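Local atomic coordinates of putative HTH-type transcriptional regulator PF0864 (Pyrococcus furiosus, PDB entry 2IA0), a protein that probably binds DNA in a sequence-specific manner as a transcriptional regulator of the AsnC family. Residues Arg95-Ser98 with Tyr99-Thr103. Residues are numbered along the deposited sequence; the frame is centred on the assembly and turned at random.
Sequences RYIS and YISST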
ATOM      1  N   ARG A  95      -8.998 -23.294  -6.451  1.00 13.12           N
ATOM      2  CA  ARG A  95      -7.623 -23.766  -6.677  1.00 11.62           C
ATOM      3  C   ARG A  95      -6.920 -23.122  -7.866  1.00 11.69           C
ATOM      4  O   ARG A  95      -5.689 -22.978  -7.859  1.00 12.28           O
ATOM      5  CB  ARG A  95      -7.589 -25.286  -6.841  1.00 11.00           C
ATOM      6  CG  ARG A  95      -7.375 -26.059  -5.566  1.00  7.96           C
ATOM      7  CD  ARG A  95      -7.462 -27.543  -5.870  1.00  9.06           C
ATOM      8  NE  ARG A  95      -8.644 -28.071  -5.233  1.00  9.61           N
ATOM      9  CZ  ARG A  95      -9.456 -28.996  -5.712  1.00  8.14           C
ATOM     10  NH1 ARG A  95      -9.262 -29.554  -6.893  1.00  8.60           N
ATOM     11  NH2 ARG A  95     -10.493 -29.346  -4.974  1.00  9.45           N
ATOM     12  N   TYR A  96      -7.707 -22.773  -8.880  1.00 11.56           N
ATOM     13  CA  TYR A  96      -7.232 -22.125 -10.096  1.00 12.42           C
ATOM     14  C   TYR A  96      -6.794 -20.691  -9.829  1.00 12.37           C
ATOM     15  O   TYR A  96      -5.730 -20.280 -10.257  1.00 12.62           O
ATOM     16  CB  TYR A  96      -8.307 -22.153 -11.190  1.00 12.63           C
ATOM     17  CG  TYR A  96      -7.771 -21.718 -12.535  1.00 14.85           C
ATOM     18  CD1 TYR A  96      -6.731 -22.423 -13.141  1.00 16.26           C
ATOM     19  CD2 TYR A  96      -8.291 -20.597 -13.201  1.00 17.14           C
ATOM     20  CE1 TYR A  96      -6.219 -22.037 -14.365  1.00 17.64           C
ATOM     21  CE2 TYR A  96      -7.778 -20.197 -14.457  1.00 16.70           C
ATOM     22  CZ  TYR A  96      -6.745 -20.928 -15.015  1.00 17.28           C
ATOM     23  OH  TYR A  96      -6.209 -20.575 -16.213  1.00 18.57           O
ATOM     24  N   ILE A  97      -7.614 -19.952  -9.090  1.00 12.25           N
ATOM     25  CA  ILE A  97      -7.250 -18.633  -8.618  1.00 12.70           C
ATOM     26  C   ILE A  97      -5.984 -18.620  -7.752  1.00 12.98           C
ATOM     27  O   ILE A  97      -5.159 -17.702  -7.911  1.00 11.95           O
ATOM     28  CB  ILE A  97      -8.452 -17.956  -7.899  1.00 13.32           C
ATOM     29  CG1 ILE A  97      -9.489 -17.529  -8.936  1.00 14.56           C
ATOM     30  CG2 ILE A  97      -8.014 -16.762  -7.052  1.00 11.86           C
ATOM     31  CD1 ILE A  97     -10.832 -17.285  -8.345  1.00 18.18           C
ATOM     32  N   SER A  98      -5.841 -19.604  -6.835  1.00 13.25           N
ATOM     33  CA  SER A  98      -4.589 -19.776  -6.051  1.00 13.67           C
ATOM     34  C   SER A  98      -3.372 -19.922  -6.948  1.00 14.14           C
ATOM     35  O   SER A  98      -2.353 -19.288  -6.712  1.00 14.66           O
ATOM     36  CB  SER A  98      -4.649 -20.977  -5.100  1.00 13.93           C
ATOM     37  OG  SER A  98      -5.569 -20.757  -4.037  1.00 13.31           O
ATOM     38  N   TYR A  99      -3.499 -20.742  -7.991  1.00 14.94           N
ATOM     39  CA  TYR A  99      -2.444 -20.938  -8.985  1.00 14.99           C
ATOM     40  C   TYR A  99      -2.061 -19.645  -9.706  1.00 15.92           C
ATOM     41  O   TYR A  99      -0.886 -19.339  -9.854  1.00 16.32           O
ATOM     42  CB  TYR A  99      -2.879 -22.015  -9.990  1.00 14.92           C
ATOM     43  CG  TYR A  99      -2.069 -22.089 -11.256  1.00 13.83           C
ATOM     44  CD1 TYR A  99      -0.694 -22.285 -11.216  1.00 14.94           C
ATOM     45  CD2 TYR A  99      -2.681 -21.990 -12.502  1.00 15.87           C
ATOM     46  CE1 TYR A  99       0.065 -22.366 -12.385  1.00 15.66           C
ATOM     47  CE2 TYR A  99      -1.929 -22.066 -13.690  1.00 16.96           C
ATOM     48  CZ  TYR A  99      -0.555 -22.257 -13.619  1.00 18.00           C
ATOM     49  OH  TYR A  99       0.210 -22.350 -14.779  1.00 21.43           O
ATOM     50  N   ILE A 100      -3.048 -18.900 -10.187  1.00 16.84           N
ATOM     51  CA  ILE A 100      -2.769 -17.640 -10.847  1.00 17.72           C
ATOM     52  C   ILE A 100      -2.219 -16.600  -9.862  1.00 18.00           C
ATOM     53  O   ILE A 100      -1.289 -15.884 -10.195  1.00 18.47           O
ATOM     54  CB  ILE A 100      -4.002 -17.095 -11.575  1.00 18.23           C
ATOM     55  CG1 ILE A 100      -4.529 -18.133 -12.572  1.00 18.97           C
ATOM     56  CG2 ILE A 100      -3.655 -15.788 -12.294  1.00 18.65           C
ATOM     57  CD1 ILE A 100      -5.965 -17.907 -12.902  1.00 19.89           C
ATOM     58  N   SER A 101      -2.794 -16.522  -8.664  1.00 18.06           N
ATOM     59  CA  SER A 101      -2.239 -15.695  -7.597  1.00 18.94           C
ATOM     60  C   SER A 101      -0.730 -15.922  -7.331  1.00 19.12           C
ATOM     61  O   SER A 101       0.044 -14.967  -7.370  1.00 18.10           O
ATOM     62  CB  SER A 101      -3.044 -15.890  -6.318  1.00 18.81           C
ATOM     63  OG  SER A 101      -4.329 -15.302  -6.468  1.00 20.62           O
ATOM     64  N   SER A 102      -0.332 -17.185  -7.086  1.00 19.47           N
ATOM     65  CA  SER A 102       1.081 -17.572  -6.824  1.00 20.05           C
ATOM     66  C   SER A 102       2.047 -17.360  -7.986  1.00 19.55           C
ATOM     67  O   SER A 102       3.220 -17.070  -7.792  1.00 19.88           O
ATOM     68  CB  SER A 102       1.166 -19.050  -6.426  1.00 20.49           C
ATOM     69  OG  SER A 102       0.276 -19.313  -5.372  1.00 23.02           O
ATOM     70  N   THR A 103       1.559 -17.590  -9.192  1.00 19.74           N
ATOM     71  CA  THR A 103       2.309 -17.313 -10.397  1.00 19.70           C
ATOM     72  C   THR A 103       2.539 -15.805 -10.502  1.00 19.17           C
ATOM     73  O   THR A 103       3.655 -15.368 -10.747  1.00 19.72           O
ATOM     74  CB  THR A 103       1.571 -17.862 -11.643  1.00 19.78           C
ATOM     75  OG1 THR A 103       1.596 -19.292 -11.596  1.00 21.28           O
ATOM     76  CG2 THR A 103       2.231 -17.399 -12.948  1.00 19.53           C
TER
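Tyr96 offers one face of its ring to Ile100, one turn further along the same helix, and meets Tyr99 obliquely. Ile100 CD1 lies over the face in a CH-pi contact, 3.8 Å from the centroid of the Tyr96 ring and off centre, closest to CE2 at 3.3 Å. The Tyr96 ring is laid beside the helix, near both neighbours, by a chi1 of -170° that sets CG opposite the backbone N. The Tyr99 relation is unequal: Tyr96 CE1 meets the edge of the Tyr99 ring near its plane, 4.0 Å from Tyr99 CD2, whereas Tyr99 CD2 approaches the Tyr96 ring obliquely. The Tyr96 hydroxyl is hydrogen-bonded to Pro145 O, tying the helix to a loop. Replacing Tyr96 by alanine would probably strip Ile100 of the aromatic face under its methyl and leave Pro145 O without this partner.

Elsewhere on the helix, serine hydroxyls turn back to the backbone one turn earlier. Ile97 O accepts both Ser101 N (2.7 Å) and Ser101 OG (2.9 Å), the hydroxyl standing above the carbonyl plane. Ser102 N and OG reach Ser98 O from opposite faces of its plane, OG at 3.0 Å. Ile97 and Ile100 pack on Ile121 of strand 120-127, while Lys159 of the second subunit covers Ile97 and Ser98. These i to i+3 and i to i+4 pairings, with serine hydroxyls doubling main-chain bonds, exemplify an amphipathic alpha-helix laid against the sheet of a dimeric alpha+beta barrel domain.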